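Local coordinates for germination protein YpeB (Bacillus megaterium QM B1551, PDB 5BOI), which is involved in the germination of Bacillus spores, its C-terminal part, present here, being built of PepSY domains and probably having an inhibitory role, at residues Arg20-Leu25 and Thr58-Thr63; Glu197-Tyr202 and Phe223-Glu228. All blocks are in the same frame, centred on the assembly; numbering follows the deposited sequence.

Contact 1 (Arg20-Leu25 and Thr58-Thr63)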
loop_
_atom_site.group_PDB
_atom_site.type_symbol
_atom_site.label_atom_id
_atom_site.label_comp_id
_atom_site.label_asym_id
_atom_site.label_seq_id
_atom_site.Cartn_x
_atom_site.Cartn_y
_atom_site.Cartn_z
ATOM N N ARG A 20 -5.760 10.967 16.314
ATOM C CA ARG A 20 -5.047 12.226 16.504
ATOM C C ARG A 20 -3.575 12.102 16.105
ATOM O O ARG A 20 -3.032 12.960 15.404
ATOM C CB ARG A 20 -5.161 12.684 17.957
ATOM C CG ARG A 20 -6.588 12.852 18.444
ATOM C CD ARG A 20 -6.641 13.662 19.736
ATOM N NE ARG A 20 -7.993 13.722 20.284
ATOM C CZ ARG A 20 -8.929 14.575 19.877
ATOM N NH1 ARG A 20 -10.132 14.554 20.433
ATOM N NH2 ARG A 20 -8.663 15.445 18.910
ATOM N N SER A 21 -2.947 11.018 16.547
ATOM C CA SER A 21 -1.540 10.751 16.262
ATOM C C SER A 21 -1.268 10.456 14.784
ATOM O O SER A 21 -0.370 11.044 14.177
ATOM C CB SER A 21 -1.062 9.582 17.119
ATOM O OG SER A 21 0.348 9.574 17.220
ATOM N N PHE A 22 -2.051 9.543 14.215
ATOM C CA PHE A 22 -1.901 9.123 12.822
ATOM C C PHE A 22 -2.108 10.264 11.825
ATOM O O PHE A 22 -1.423 10.343 10.804
ATOM C CB PHE A 22 -2.892 7.995 12.529
ATOM C CG PHE A 22 -2.588 7.209 11.287
ATOM C CD1 PHE A 22 -1.577 6.257 11.279
ATOM C CD2 PHE A 22 -3.334 7.400 10.135
ATOM C CE1 PHE A 22 -1.310 5.518 10.134
ATOM C CE2 PHE A 22 -3.076 6.660 8.987
ATOM C CZ PHE A 22 -2.059 5.718 8.990
ATOM N N LEU A 23 -3.064 11.139 12.130
ATOM C CA LEU A 23 -3.492 12.188 11.208
ATOM C C LEU A 23 -2.904 13.537 11.581
ATOM O O LEU A 23 -3.195 14.551 10.941
ATOM C CB LEU A 23 -5.016 12.289 11.187
ATOM C CG LEU A 23 -5.783 11.069 10.686
ATOM C CD1 LEU A 23 -7.267 11.266 10.942
ATOM C CD2 LEU A 23 -5.506 10.849 9.213
ATOM N N ASN A 24 -2.093 13.540 12.631
ATOM C CA ASN A 24 -1.431 14.749 13.090
ATOM C C ASN A 24 -2.446 15.842 13.421
ATOM O O ASN A 24 -2.296 16.986 12.999
ATOM C CB ASN A 24 -0.438 15.237 12.029
ATOM C CG ASN A 24 0.795 15.870 12.630
ATOM O OD1 ASN A 24 0.987 15.857 13.847
ATOM N ND2 ASN A 24 1.651 16.420 11.776
ATOM N N LEU A 25 -3.488 15.475 14.162
ATOM C CA LEU A 25 -4.508 16.430 14.579
ATOM C C LEU A 25 -4.012 17.240 15.777
ATOM O O LEU A 25 -3.375 16.695 16.679
ATOM C CB LEU A 25 -5.811 15.712 14.930
ATOM C CG LEU A 25 -6.372 14.720 13.907
ATOM C CD1 LEU A 25 -7.611 14.039 14.466
ATOM C CD2 LEU A 25 -6.678 15.392 12.573
ATOM N N THR A 58 -13.004 14.104 7.439
ATOM C CA THR A 58 -12.084 12.987 7.268
ATOM C C THR A 58 -12.711 11.744 7.879
ATOM O O THR A 58 -13.273 11.794 8.979
ATOM C CB THR A 58 -10.716 13.263 7.933
ATOM O OG1 THR A 58 -10.065 14.337 7.244
ATOM C CG2 THR A 58 -9.816 12.013 7.891
ATOM N N TYR A 59 -12.619 10.632 7.158
ATOM C CA TYR A 59 -13.207 9.385 7.609
ATOM C C TYR A 59 -12.097 8.397 7.914
ATOM O O TYR A 59 -11.190 8.199 7.109
ATOM C CB TYR A 59 -14.160 8.824 6.551
ATOM C CG TYR A 59 -15.148 9.852 6.045
ATOM C CD1 TYR A 59 -14.811 10.721 5.009
ATOM C CD2 TYR A 59 -16.406 9.973 6.616
ATOM C CE1 TYR A 59 -15.710 11.672 4.547
ATOM C CE2 TYR A 59 -17.309 10.917 6.161
ATOM C CZ TYR A 59 -16.956 11.764 5.128
ATOM O OH TYR A 59 -17.849 12.707 4.673
ATOM N N MET A 60 -12.170 7.780 9.080
ATOM C CA MET A 60 -11.122 6.877 9.495
ATOM C C MET A 60 -11.692 5.649 10.166
ATOM O O MET A 60 -12.566 5.744 11.028
ATOM C CB MET A 60 -10.153 7.576 10.444
ATOM C CG MET A 60 -9.018 6.657 10.876
ATOM S SD MET A 60 -7.653 7.542 11.656
ATOM C CE MET A 60 -6.435 6.230 11.792
ATOM N N ASP A 61 -11.184 4.491 9.770
ATOM C CA ASP A 61 -11.588 3.250 10.392
ATOM C C ASP A 61 -10.426 2.646 11.173
ATOM O O ASP A 61 -9.278 2.612 10.713
ATOM C CB ASP A 61 -12.115 2.273 9.342
ATOM C CG ASP A 61 -13.431 2.739 8.726
ATOM O OD1 ASP A 61 -14.492 2.467 9.327
ATOM O OD2 ASP A 61 -13.409 3.375 7.648
ATOM N N ILE A 62 -10.736 2.197 12.377
ATOM C CA ILE A 62 -9.758 1.576 13.254
ATOM C C ILE A 62 -10.344 0.276 13.783
ATOM O O ILE A 62 -11.547 0.180 14.023
ATOM C CB ILE A 62 -9.371 2.502 14.424
ATOM C CG1 ILE A 62 -9.068 3.916 13.911
ATOM C CG2 ILE A 62 -8.210 1.925 15.220
ATOM C CD1 ILE A 62 -8.404 4.816 14.925
ATOM N N THR A 63 -9.498 -0.729 13.947
ATOM C CA THR A 63 -9.962 -2.027 14.403
ATOM C C THR A 63 -10.358 -1.941 15.874
ATOM O O THR A 63 -9.613 -1.400 16.693
ATOM C CB THR A 63 -8.888 -3.111 14.199
ATOM O OG1 THR A 63 -7.670 -2.709 14.838
ATOM C CG2 THR A 63 -8.616 -3.295 12.720
#
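Met60 reaches from the strand to the end of the helix and meets two consecutive residues there, Phe22 through its methyl group and Leu23 through its sulfur. CG of Met60 stands anti to the backbone N (chi1 -179°), and the chain beyond it is fully extended, which carries CE to the last helical turn. The methyl lies 3.7 Å from CD2 of Phe22 and 4.0 Å from CB of the same residue, approaching the ring obliquely near its root. With chi1 at -163°, Phe22 presents CB, CG and CD2 to that methyl.

Leu23 runs past Met60 in the opposite direction, and its CD1 comes within 3.8 Å of Met60 SD. The same methyl meets Thr58 CG2 tip to tip at 4.0 Å; the threonine thus turns its methyl, not OG1, to the leucine. No hydrogen bond spans the two segments, and the contact is apolar throughout. The helix ends in a Schellman motif: Asn24 adopts positive phi, and Leu25 N hydrogen-bonds to Arg20 O at 2.8 Å.

Both segments belong to the YpeB PepSY1 and PepSY2 region, and a helix laid on an antiparallel sheet is consistent with a PepSY domain. Strand 57-63 is flanked by strands 44-50 and 69-74, to which Met60 and Asp61 respectively are hydrogen-bonded through their backbones. Helix 12-22 packs on the sheet face that carries Met60, which also touches Ala19 and Val72. On the helix side, the Phe22 ring also makes edge-to-face contacts with Phe95 of helix 85-98, with His99 just after it, and with Phe149 of strand 146-150.

Contact 2 (Glu197-Tyr202 and Phe223-Glu228); sequences EEVLCY and FEEKVE
Cys201 and Val199 on one strand both meet the side chain of Glu225 on another, and these van der Waals contacts make up the whole of the direct meeting. Cys201 SG lies 3.9 Å from Glu225 CG and 4.0 Å from Glu225 CB, so the sulfur rests against the aliphatic root of the glutamate. Val199 touches the far end instead: its CG1, anti to the backbone N (chi1 164°), is 4.0 Å from Glu225 OE2, and the two side chains cross at about a right angle. In Glu225, chi1 (-68°) puts CG against the sulfur, and a bend at chi2 (-77°) then turns the carboxylate toward the valine. The area buried is modest, 98 Å² over both sides.

Polar bonding runs through other parts of the chain. No hydrogen bond or salt bridge links the two segments. Glu225 OE2 has its polar partner in Asn218, accepting a hydrogen bond from ND2; Val199 also touches Asn218, and the amide probably helps hold the carboxylate near the valine.

The contact joins two next-but-one strands across one face of the antiparallel sheet of the PepSY-clan domain in the C-terminal part of this chain. The closest CA atoms, those of Cys201 and Glu225, are 7.9 Å apart, consistent with a curving sheet. Strand 211-218 pairs antiparallel with both strands, its backbone hydrogen-bonded to Tyr202 through Ile217 and to Glu225 through Phe216. Strand 182-192 pairs with 198-208 along its other edge, giving the antiparallel order 182-192, 198-208, 211-218, 224-230. Helix 170-175 packs against this sheet through Tyr202, whose OH hydrogen-bonds to Ile168 O.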
loop_
_atom_site.group_PDB
_atom_site.type_symbol
_atom_site.label_atom_id
_atom_site.label_comp_id
_atom_site.label_asym_id
_atom_site.label_seq_id
_atom_site.Cartn_x
_atom_site.Cartn_y
_atom_site.Cartn_z
ATOM N N GLU A 197 -4.755 -17.564 -7.012
ATOM C CA GLU A 197 -3.952 -18.414 -6.138
ATOM C C GLU A 197 -2.505 -17.925 -6.097
ATOM O O GLU A 197 -1.951 -17.515 -7.113
ATOM C CB GLU A 197 -4.015 -19.871 -6.594
ATOM C CG GLU A 197 -5.386 -20.523 -6.452
ATOM C CD GLU A 197 -5.402 -21.971 -6.918
ATOM O OE1 GLU A 197 -5.073 -22.219 -8.094
ATOM O OE2 GLU A 197 -5.751 -22.860 -6.113
ATOM N N GLU A 198 -1.891 -17.981 -4.923
ATOM C CA GLU A 198 -0.529 -17.464 -4.747
ATOM C C GLU A 198 0.527 -18.325 -5.444
ATOM O O GLU A 198 0.573 -19.547 -5.295
ATOM C CB GLU A 198 -0.213 -17.310 -3.258
ATOM C CG GLU A 198 -1.070 -16.209 -2.620
ATOM C CD GLU A 198 -0.613 -15.782 -1.239
ATOM O OE1 GLU A 198 0.319 -16.399 -0.683
ATOM O OE2 GLU A 198 -1.211 -14.821 -0.706
ATOM N N VAL A 199 1.362 -17.658 -6.227
ATOM C CA VAL A 199 2.397 -18.286 -7.031
ATOM C C VAL A 199 3.735 -17.579 -6.829
ATOM O O VAL A 199 3.774 -16.352 -6.784
ATOM C CB VAL A 199 2.005 -18.253 -8.527
ATOM C CG1 VAL A 199 3.199 -18.542 -9.405
ATOM C CG2 VAL A 199 0.893 -19.285 -8.796
ATOM N N LEU A 200 4.817 -18.342 -6.682
ATOM C CA LEU A 200 6.149 -17.739 -6.569
ATOM C C LEU A 200 6.699 -17.414 -7.953
ATOM O O LEU A 200 6.688 -18.273 -8.839
ATOM C CB LEU A 200 7.118 -18.676 -5.833
ATOM C CG LEU A 200 8.527 -18.143 -5.549
ATOM C CD1 LEU A 200 8.520 -16.991 -4.536
ATOM C CD2 LEU A 200 9.458 -19.274 -5.062
ATOM N N CYS A 201 7.196 -16.188 -8.126
ATOM C CA CYS A 201 7.722 -15.709 -9.412
ATOM C C CYS A 201 9.053 -14.989 -9.290
ATOM O O CYS A 201 9.355 -14.402 -8.258
ATOM C CB CYS A 201 6.750 -14.725 -10.079
ATOM S SG CYS A 201 5.101 -15.334 -10.418
ATOM N N TYR A 202 9.835 -14.978 -10.363
ATOM C CA TYR A 202 10.911 -13.986 -10.467
ATOM C C TYR A 202 10.286 -12.736 -11.063
ATOM O O TYR A 202 9.628 -12.820 -12.106
ATOM C CB TYR A 202 12.032 -14.469 -11.374
ATOM C CG TYR A 202 12.807 -15.622 -10.786
ATOM C CD1 TYR A 202 13.809 -15.385 -9.874
ATOM C CD2 TYR A 202 12.522 -16.940 -11.148
ATOM C CE1 TYR A 202 14.524 -16.439 -9.303
ATOM C CE2 TYR A 202 13.240 -18.014 -10.612
ATOM C CZ TYR A 202 14.244 -17.750 -9.672
ATOM O OH TYR A 202 14.972 -18.789 -9.103
ATOM N N PHE A 223 6.948 -19.717 -17.186
ATOM C CA PHE A 223 5.936 -19.076 -18.017
ATOM C C PHE A 223 5.604 -17.686 -17.448
ATOM O O PHE A 223 5.700 -17.464 -16.245
ATOM C CB PHE A 223 4.641 -19.898 -18.099
ATOM C CG PHE A 223 4.838 -21.315 -18.617
ATOM C CD1 PHE A 223 5.835 -21.598 -19.540
ATOM C CD2 PHE A 223 4.005 -22.348 -18.191
ATOM C CE1 PHE A 223 6.014 -22.917 -20.022
ATOM C CE2 PHE A 223 4.184 -23.681 -18.675
ATOM C CZ PHE A 223 5.187 -23.940 -19.588
ATOM N N GLU A 224 5.133 -16.782 -18.300
ATOM C CA GLU A 224 4.675 -15.499 -17.765
ATOM C C GLU A 224 3.460 -15.637 -16.847
ATOM O O GLU A 224 2.570 -16.436 -17.099
ATOM C CB GLU A 224 4.339 -14.542 -18.897
ATOM C CG GLU A 224 5.534 -14.135 -19.688
ATOM C CD GLU A 224 5.137 -13.528 -21.004
ATOM O OE1 GLU A 224 4.660 -14.282 -21.880
ATOM O OE2 GLU A 224 5.291 -12.306 -21.153
ATOM N N GLU A 225 3.399 -14.819 -15.805
ATOM C CA GLU A 225 2.206 -14.764 -14.956
ATOM C C GLU A 225 1.545 -13.396 -14.951
ATOM O O GLU A 225 0.364 -13.262 -14.634
ATOM C CB GLU A 225 2.587 -15.149 -13.532
ATOM C CG GLU A 225 2.988 -16.634 -13.407
ATOM C CD GLU A 225 1.828 -17.618 -13.405
ATOM O OE1 GLU A 225 0.639 -17.215 -13.554
ATOM O OE2 GLU A 225 2.121 -18.823 -13.222
ATOM N N LYS A 226 2.329 -12.374 -15.258
ATOM C CA LYS A 226 1.812 -10.997 -15.273
ATOM C C LYS A 226 2.807 -10.105 -15.968
ATOM O O LYS A 226 4.040 -10.226 -15.765
ATOM C CB LYS A 226 1.551 -10.468 -13.850
ATOM C CG LYS A 226 1.132 -8.958 -13.790
ATOM C CD LYS A 226 0.811 -8.520 -12.368
ATOM C CE LYS A 226 0.220 -7.091 -12.340
ATOM N NZ LYS A 226 -0.222 -6.782 -10.954
ATOM N N VAL A 227 2.267 -9.230 -16.804
ATOM C CA VAL A 227 3.041 -8.183 -17.446
ATOM C C VAL A 227 2.349 -6.838 -17.250
ATOM O O VAL A 227 1.160 -6.650 -17.580
ATOM C CB VAL A 227 3.232 -8.451 -18.951
ATOM C CG1 VAL A 227 3.943 -7.239 -19.601
ATOM C CG2 VAL A 227 4.010 -9.758 -19.156
ATOM N N GLU A 228 3.096 -5.864 -16.754
ATOM C CA GLU A 228 2.477 -4.610 -16.365
ATOM C C GLU A 228 3.302 -3.382 -16.786
ATOM O O GLU A 228 4.479 -3.242 -16.419
ATOM C CB GLU A 228 2.289 -4.639 -14.852
ATOM C CG GLU A 228 1.789 -3.384 -14.287
ATOM C CD GLU A 228 2.148 -3.237 -12.832
ATOM O OE1 GLU A 228 2.821 -4.123 -12.231
ATOM O OE2 GLU A 228 1.755 -2.188 -12.315
#

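How the contacts relate
Contact 1 is complete before contact 2 begins along the chain, and the chain's centre lies between them, their centres 35 Å apart and their nearest atoms about 19 Å apart. Contact 1 belongs to the YpeB PepSY1 and PepSY2 domains, and contact 2 to the peptidase propeptide and YPEB domain, which is of the same PepSY clan. One joins a helix end to a strand; the other brings together side chains from two strands with a third between them. Strand pairings run through the intervening part of the chain, but the contacts, in two separate PepSY-clan regions, do not meet directly.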